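Local coordinates for protein putative mannose-1-phosphate guanylyl transferase (Thermus thermophilus, PDB 2CU2) that probably transfers a guanylyl group from GTP to mannose-1-phosphate, making GDP-mannose, at residues W253-N258 against L262-S267; E145-Y150 against W322-R327. All coordinates share one frame; numbering follows the deposited sequence.

Interaction 1: residues W253-N258 against L262-S267; sequences WDDVGN and LERVFS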
loop_
_atom_site.group_PDB
_atom_site.type_symbol
_atom_site.label_atom_id
_atom_site.label_comp_id
_atom_site.label_asym_id
_atom_site.label_seq_id
_atom_site.Cartn_x
_atom_site.Cartn_y
_atom_site.Cartn_z
ATOM N N TRP A 253 -3.456 -26.925 -10.325
ATOM C CA TRP A 253 -2.861 -27.107 -9.006
ATOM C C TRP A 253 -1.645 -26.199 -8.784
ATOM O O TRP A 253 -0.768 -26.055 -9.625
ATOM C CB TRP A 253 -2.452 -28.574 -8.867
ATOM C CG TRP A 253 -1.693 -28.779 -7.615
ATOM C CD1 TRP A 253 -2.222 -29.113 -6.348
ATOM C CD2 TRP A 253 -0.254 -28.730 -7.459
ATOM N NE1 TRP A 253 -1.255 -29.287 -5.409
ATOM C CE2 TRP A 253 0.032 -29.036 -6.106
ATOM C CE3 TRP A 253 0.794 -28.454 -8.334
ATOM C CZ2 TRP A 253 1.345 -29.066 -5.665
ATOM C CZ3 TRP A 253 2.107 -28.485 -7.894
ATOM C CH2 TRP A 253 2.383 -28.788 -6.549
ATOM N N ASP A 254 -1.644 -25.542 -7.608
ATOM C CA ASP A 254 -0.511 -24.704 -7.226
ATOM C C ASP A 254 -0.284 -24.779 -5.712
ATOM O O ASP A 254 -1.213 -24.877 -4.926
ATOM C CB ASP A 254 -0.829 -23.263 -7.627
ATOM C CG ASP A 254 0.466 -22.516 -7.923
ATOM O OD1 ASP A 254 1.195 -22.232 -6.971
ATOM O OD2 ASP A 254 0.721 -22.213 -9.087
ATOM N N ASP A 255 0.998 -24.776 -5.311
ATOM C CA ASP A 255 1.264 -24.849 -3.880
ATOM C C ASP A 255 1.018 -23.505 -3.181
ATOM O O ASP A 255 0.989 -23.402 -1.961
ATOM C CB ASP A 255 2.697 -25.352 -3.658
ATOM C CG ASP A 255 3.711 -24.231 -3.849
ATOM O OD1 ASP A 255 4.764 -24.303 -3.213
ATOM O OD2 ASP A 255 3.465 -23.334 -4.649
ATOM N N VAL A 256 0.842 -22.455 -4.011
ATOM C CA VAL A 256 0.627 -21.110 -3.474
ATOM C C VAL A 256 1.750 -20.662 -2.536
ATOM O O VAL A 256 1.523 -20.177 -1.435
ATOM C CB VAL A 256 -0.713 -21.072 -2.738
ATOM C CG1 VAL A 256 -1.124 -19.622 -2.497
ATOM C CG2 VAL A 256 -1.786 -21.769 -3.557
ATOM N N GLY A 257 3.002 -20.859 -2.993
ATOM C CA GLY A 257 4.153 -20.588 -2.132
ATOM C C GLY A 257 4.411 -19.091 -1.961
ATOM O O GLY A 257 4.905 -18.625 -0.942
ATOM N N ASN A 258 4.114 -18.281 -2.973
ATOM C CA ASN A 258 4.325 -16.839 -2.869
ATOM C C ASN A 258 3.235 -16.044 -3.596
ATOM O O ASN A 258 2.354 -16.596 -4.243
ATOM C CB ASN A 258 5.694 -16.514 -3.469
ATOM C CG ASN A 258 5.690 -16.847 -4.938
ATOM O OD1 ASN A 258 4.793 -16.469 -5.687
ATOM N ND2 ASN A 258 6.736 -17.579 -5.357
ATOM N N LEU A 262 -0.724 -16.259 -7.005
ATOM C CA LEU A 262 -2.078 -15.782 -7.248
ATOM C C LEU A 262 -2.343 -15.618 -8.748
ATOM O O LEU A 262 -3.425 -15.895 -9.250
ATOM C CB LEU A 262 -2.244 -14.439 -6.535
ATOM C CG LEU A 262 -2.802 -14.594 -5.117
ATOM C CD1 LEU A 262 -1.817 -15.283 -4.169
ATOM C CD2 LEU A 262 -3.157 -13.257 -4.466
ATOM N N GLU A 263 -1.325 -15.125 -9.446
ATOM C CA GLU A 263 -1.463 -14.916 -10.873
ATOM C C GLU A 263 -1.580 -16.269 -11.577
ATOM O O GLU A 263 -2.450 -16.465 -12.425
ATOM C CB GLU A 263 -0.261 -14.141 -11.409
ATOM C CG GLU A 263 -0.243 -13.998 -12.912
ATOM C CD GLU A 263 0.897 -13.111 -13.382
ATOM O OE1 GLU A 263 0.923 -11.920 -13.010
ATOM O OE2 GLU A 263 1.770 -13.607 -14.117
ATOM N N ARG A 264 -0.704 -17.202 -11.212
ATOM C CA ARG A 264 -0.715 -18.531 -11.810
ATOM C C ARG A 264 -2.062 -19.198 -11.571
ATOM O O ARG A 264 -2.657 -19.783 -12.482
ATOM C CB ARG A 264 0.399 -19.399 -11.213
ATOM C CG ARG A 264 1.806 -18.824 -11.387
ATOM C CD ARG A 264 2.872 -19.857 -11.061
ATOM N NE ARG A 264 2.731 -20.395 -9.707
ATOM C CZ ARG A 264 3.638 -20.258 -8.743
ATOM N NH1 ARG A 264 4.768 -19.596 -8.972
ATOM N NH2 ARG A 264 3.419 -20.787 -7.544
ATOM N N VAL A 265 -2.549 -19.107 -10.341
ATOM C CA VAL A 265 -3.822 -19.721 -10.014
ATOM C C VAL A 265 -4.961 -19.145 -10.858
ATOM O O VAL A 265 -5.825 -19.888 -11.309
ATOM C CB VAL A 265 -4.150 -19.567 -8.515
ATOM C CG1 VAL A 265 -5.583 -20.033 -8.248
ATOM C CG2 VAL A 265 -3.163 -20.391 -7.686
ATOM N N PHE A 266 -4.956 -17.833 -11.094
ATOM C CA PHE A 266 -6.067 -17.284 -11.865
ATOM C C PHE A 266 -6.108 -17.876 -13.287
ATOM O O PHE A 266 -7.157 -18.074 -13.887
ATOM C CB PHE A 266 -5.912 -15.757 -11.904
ATOM C CG PHE A 266 -6.751 -15.090 -10.836
ATOM C CD1 PHE A 266 -6.591 -15.447 -9.498
ATOM C CD2 PHE A 266 -7.687 -14.121 -11.184
ATOM C CE1 PHE A 266 -7.382 -14.851 -8.522
ATOM C CE2 PHE A 266 -8.473 -13.528 -10.196
ATOM C CZ PHE A 266 -8.321 -13.892 -8.867
ATOM N N SER A 267 -4.901 -18.132 -13.840
ATOM C CA SER A 267 -4.796 -18.774 -15.147
ATOM C C SER A 267 -5.516 -17.992 -16.251
ATOM O O SER A 267 -6.257 -18.528 -17.068
ATOM C CB SER A 267 -5.350 -20.196 -15.039
ATOM O OG SER A 267 -4.375 -21.031 -14.405
HETATM O O HOH W 1 5.089 -21.132 -5.360
HETATM O O HOH W 2 7.390 -20.202 -7.454
#

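Interaction 2: residues E145-Y150 against W322-R327; sequences ETEYGY and WAREVR. With SO4 (sulfate ion), chain B.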
loop_
_atom_site.group_PDB
_atom_site.type_symbol
_atom_site.label_atom_id
_atom_site.label_comp_id
_atom_site.label_asym_id
_atom_site.label_seq_id
_atom_site.Cartn_x
_atom_site.Cartn_y
_atom_site.Cartn_z
ATOM N N GLU A 145 9.508 -25.079 -12.464
ATOM C CA GLU A 145 9.488 -24.635 -11.075
ATOM C C GLU A 145 10.654 -25.257 -10.313
ATOM O O GLU A 145 10.828 -26.477 -10.312
ATOM C CB GLU A 145 8.161 -25.020 -10.413
ATOM C CG GLU A 145 8.026 -24.518 -8.983
ATOM C CD GLU A 145 8.337 -23.042 -8.860
ATOM O OE1 GLU A 145 7.559 -22.220 -9.393
ATOM O OE2 GLU A 145 9.362 -22.703 -8.239
ATOM N N THR A 146 11.447 -24.409 -9.667
ATOM C CA THR A 146 12.615 -24.865 -8.916
ATOM C C THR A 146 12.341 -25.169 -7.441
ATOM O O THR A 146 13.177 -25.772 -6.770
ATOM C CB THR A 146 13.745 -23.822 -8.981
ATOM O OG1 THR A 146 13.333 -22.629 -8.300
ATOM C CG2 THR A 146 14.062 -23.481 -10.432
ATOM N N GLU A 147 11.180 -24.765 -6.936
ATOM C CA GLU A 147 10.853 -25.001 -5.535
ATOM C C GLU A 147 10.053 -26.270 -5.283
ATOM O O GLU A 147 9.785 -26.626 -4.137
ATOM C CB GLU A 147 10.095 -23.804 -4.956
ATOM C CG GLU A 147 10.963 -22.581 -4.746
ATOM C CD GLU A 147 12.214 -22.895 -3.942
ATOM O OE1 GLU A 147 12.095 -23.468 -2.838
ATOM O OE2 GLU A 147 13.319 -22.567 -4.414
ATOM N N TYR A 148 9.667 -26.955 -6.351
ATOM C CA TYR A 148 8.897 -28.182 -6.196
ATOM C C TYR A 148 9.775 -29.415 -6.293
ATOM O O TYR A 148 10.913 -29.366 -6.776
ATOM C CB TYR A 148 7.831 -28.304 -7.284
ATOM C CG TYR A 148 6.743 -27.265 -7.263
ATOM C CD1 TYR A 148 6.599 -26.393 -6.186
ATOM C CD2 TYR A 148 5.821 -27.184 -8.309
ATOM C CE1 TYR A 148 5.559 -25.461 -6.148
ATOM C CE2 TYR A 148 4.779 -26.260 -8.281
ATOM C CZ TYR A 148 4.655 -25.404 -7.198
ATOM O OH TYR A 148 3.628 -24.497 -7.162
ATOM N N GLY A 149 9.231 -30.523 -5.815
ATOM C CA GLY A 149 9.914 -31.790 -5.925
ATOM C C GLY A 149 9.294 -32.411 -7.165
ATOM O O GLY A 149 8.158 -32.080 -7.521
ATOM N N TYR A 150 10.028 -33.289 -7.834
ATOM C CA TYR A 150 9.529 -33.955 -9.030
ATOM C C TYR A 150 9.566 -35.463 -8.826
ATOM O O TYR A 150 10.228 -35.952 -7.911
ATOM C CB TYR A 150 10.381 -33.587 -10.250
ATOM C CG TYR A 150 10.238 -32.146 -10.704
ATOM C CD1 TYR A 150 10.645 -31.090 -9.887
ATOM C CD2 TYR A 150 9.698 -31.840 -11.957
ATOM C CE1 TYR A 150 10.518 -29.769 -10.302
ATOM C CE2 TYR A 150 9.569 -30.521 -12.385
ATOM C CZ TYR A 150 9.978 -29.495 -11.548
ATOM O OH TYR A 150 9.821 -28.196 -11.939
ATOM N N TRP A 322 10.141 -11.062 -7.969
ATOM C CA TRP A 322 10.947 -11.176 -6.756
ATOM C C TRP A 322 10.098 -11.596 -5.547
ATOM O O TRP A 322 10.465 -11.383 -4.398
ATOM C CB TRP A 322 11.604 -9.819 -6.490
ATOM C CG TRP A 322 12.952 -9.994 -5.904
ATOM C CD1 TRP A 322 13.820 -11.091 -6.090
ATOM C CD2 TRP A 322 13.653 -9.041 -5.068
ATOM N NE1 TRP A 322 15.012 -10.917 -5.451
ATOM C CE2 TRP A 322 14.921 -9.599 -4.777
ATOM C CE3 TRP A 322 13.318 -7.789 -4.546
ATOM C CZ2 TRP A 322 15.819 -8.901 -3.980
ATOM C CZ3 TRP A 322 14.218 -7.091 -3.749
ATOM C CH2 TRP A 322 15.473 -7.656 -3.462
ATOM N N ALA A 323 8.947 -12.210 -5.812
ATOM C CA ALA A 323 8.019 -12.631 -4.763
ATOM C C ALA A 323 8.644 -13.456 -3.630
ATOM O O ALA A 323 8.250 -13.323 -2.474
ATOM C CB ALA A 323 6.847 -13.403 -5.388
ATOM N N ARG A 324 9.614 -14.306 -3.953
ATOM C CA ARG A 324 10.250 -15.134 -2.935
ATOM C C ARG A 324 10.946 -14.305 -1.848
ATOM O O ARG A 324 10.980 -14.695 -0.680
ATOM C CB ARG A 324 11.258 -16.077 -3.596
ATOM C CG ARG A 324 11.923 -17.069 -2.649
ATOM C CD ARG A 324 12.844 -18.010 -3.425
ATOM N NE ARG A 324 13.585 -18.924 -2.558
ATOM C CZ ARG A 324 13.034 -19.908 -1.854
ATOM N NH1 ARG A 324 11.724 -20.116 -1.909
ATOM N NH2 ARG A 324 13.795 -20.689 -1.100
ATOM N N GLU A 325 11.488 -13.155 -2.233
ATOM C CA GLU A 325 12.202 -12.293 -1.298
ATOM C C GLU A 325 11.347 -11.611 -0.236
ATOM O O GLU A 325 11.882 -10.958 0.663
ATOM C CB GLU A 325 12.994 -11.240 -2.073
ATOM C CG GLU A 325 14.340 -11.744 -2.556
ATOM C CD GLU A 325 15.307 -11.992 -1.416
ATOM O OE1 GLU A 325 15.816 -11.002 -0.842
ATOM O OE2 GLU A 325 15.558 -13.174 -1.099
ATOM N N VAL A 326 10.028 -11.753 -0.340
ATOM C CA VAL A 326 9.119 -11.155 0.630
ATOM C C VAL A 326 9.425 -11.647 2.045
ATOM O O VAL A 326 9.198 -10.936 3.029
ATOM C CB VAL A 326 7.642 -11.486 0.294
ATOM C CG1 VAL A 326 6.736 -11.058 1.433
ATOM C CG2 VAL A 326 7.233 -10.782 -0.994
ATOM N N ARG A 327 9.949 -12.865 2.139
ATOM C CA ARG A 327 10.265 -13.448 3.431
ATOM C C ARG A 327 11.266 -12.598 4.207
ATOM O O ARG A 327 11.313 -12.658 5.430
ATOM C CB ARG A 327 10.801 -14.869 3.245
ATOM C CG ARG A 327 12.154 -14.956 2.563
ATOM C CD ARG A 327 12.397 -16.355 2.007
ATOM N NE ARG A 327 11.808 -17.385 2.860
ATOM C CZ ARG A 327 12.153 -17.604 4.127
ATOM N NH1 ARG A 327 13.098 -16.866 4.697
ATOM N NH2 ARG A 327 11.538 -18.547 4.830
HETATM S S SO4 B . 7.737 -19.753 3.924
HETATM O O1 SO4 B . 9.130 -19.229 3.887
HETATM O O2 SO4 B . 7.252 -19.787 5.332
HETATM O O3 SO4 B . 7.710 -21.130 3.357
HETATM O O4 SO4 B . 6.846 -18.868 3.119
#

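Interaction 1: residues W253-N258 against L262-S267
Arg264 takes hold of the Asp254 carboxylate side-on with two nitrogens, and the two flat groups lie nearly coplanar, 11° apart. Arg264 NH2 reaches Asp254 OD1 at 2.7 Å with an almost straight N-H...O angle of 175°, while Arg264 NE reaches Asp254 OD2 at 2.8 Å; each oxygen offers its syn lone pair, the one on the side of the other oxygen. A bend at chi3 (-57°) in the arginine chain turns the guanidinium edge toward the acid. OD1 of Asp254 carries a second bond, since its anti lone pair takes the backbone N of Val256 at 3.0 Å. This Asx turn fixes the carboxylate where the chain leaves strand 253-254, which pairs antiparallel with strand 111-112 in the nucleotidyltransferase region, and the salt bridge ties that strand end to helix 261-266. Asp255 adds a longer charge contact, its OD2 lying 3.9 Å from Arg264 NH2, but the same oxygen is hydrogen-bonded to Tyr148 OH. Water 1 bridges the pair, donating to Asp255 OD2 and accepting from Arg264 NH2, both at 2.8 Å. The second terminal nitrogen, NH1 of Arg264, donates to water 2. Nearer the backbone of Asp254 the contact turns apolar: CG2 of Val265 presses on Asp254 CB at 3.7 Å, and Val265 also leans on Phe32 and Tyr111.

Interaction 2: residues E145-Y150 against W322-R327
The backbones stay well apart, with the CA atoms of Glu147 and Arg324 10.2 Å from each other at their nearest, so only their long side chains bridge the segments. This is a surface ion pair between domains: Glu147 sits in the loop ahead of strand 150-157 in the nucleotidyltransferase region, and Arg324 in a short 3-10 turn ahead of helix 327-334, in the part assigned to the beta-helix family. The two side chains come from opposite directions. Arg324 runs extended from CG to NE, with CG anti to the backbone N (chi1 -176°), whereas Glu147 is bent at chi2. They meet face to face, the carboxylate stacked over one side of the guanidinium with the planes 24° apart. OE2 of Glu147 lies above the middle of that group, 3.7 Å from Arg324 CZ, and Glu147 OE1 is 3.5 Å from Arg324 NH1. No N-H points at either oxygen, so the attraction is one of charge without a hydrogen bond. Glu147 OE1 has its stronger partner in Lys169. With an alanine here, Arg324 would probably lose the carboxylate stacked on its guanidinium, and Lys169 a salt-bridge partner. The loop has its own brace, as Glu147 N donates to Glu145 OE2 at 3.0 Å. One turn after Arg324, Arg327 adds one hydrogen bond to a sulfate, probably from the crystallisation liquor, at Glu14 and Arg15 of the glycine-rich loop that in relatives handles nucleotide phosphates: Arg327 NH2 donates to sulfate O1 at 2.7 Å.

In the fold
The centres of the two interactions are 12 Å apart, and both segments of interaction 1 fall between the two of interaction 2 in the sequence: 145-150 comes first, then 253-258 and 262-267, and last 322-327. They touch directly. Tyr148 of the 145-150 loop packs its ring against Trp253, while its bond to Asp255 links the two interactions, and Asn258 CG meets Ala323 CB at 3.7 Å. Interaction 1 is local and within the nucleotidyltransferase region, whereas interaction 2 reaches from that region to the C-terminal beta-helix part. Through these touching residues the two contacts join at the boundary between the nucleotidyltransferase region and the C-terminal part.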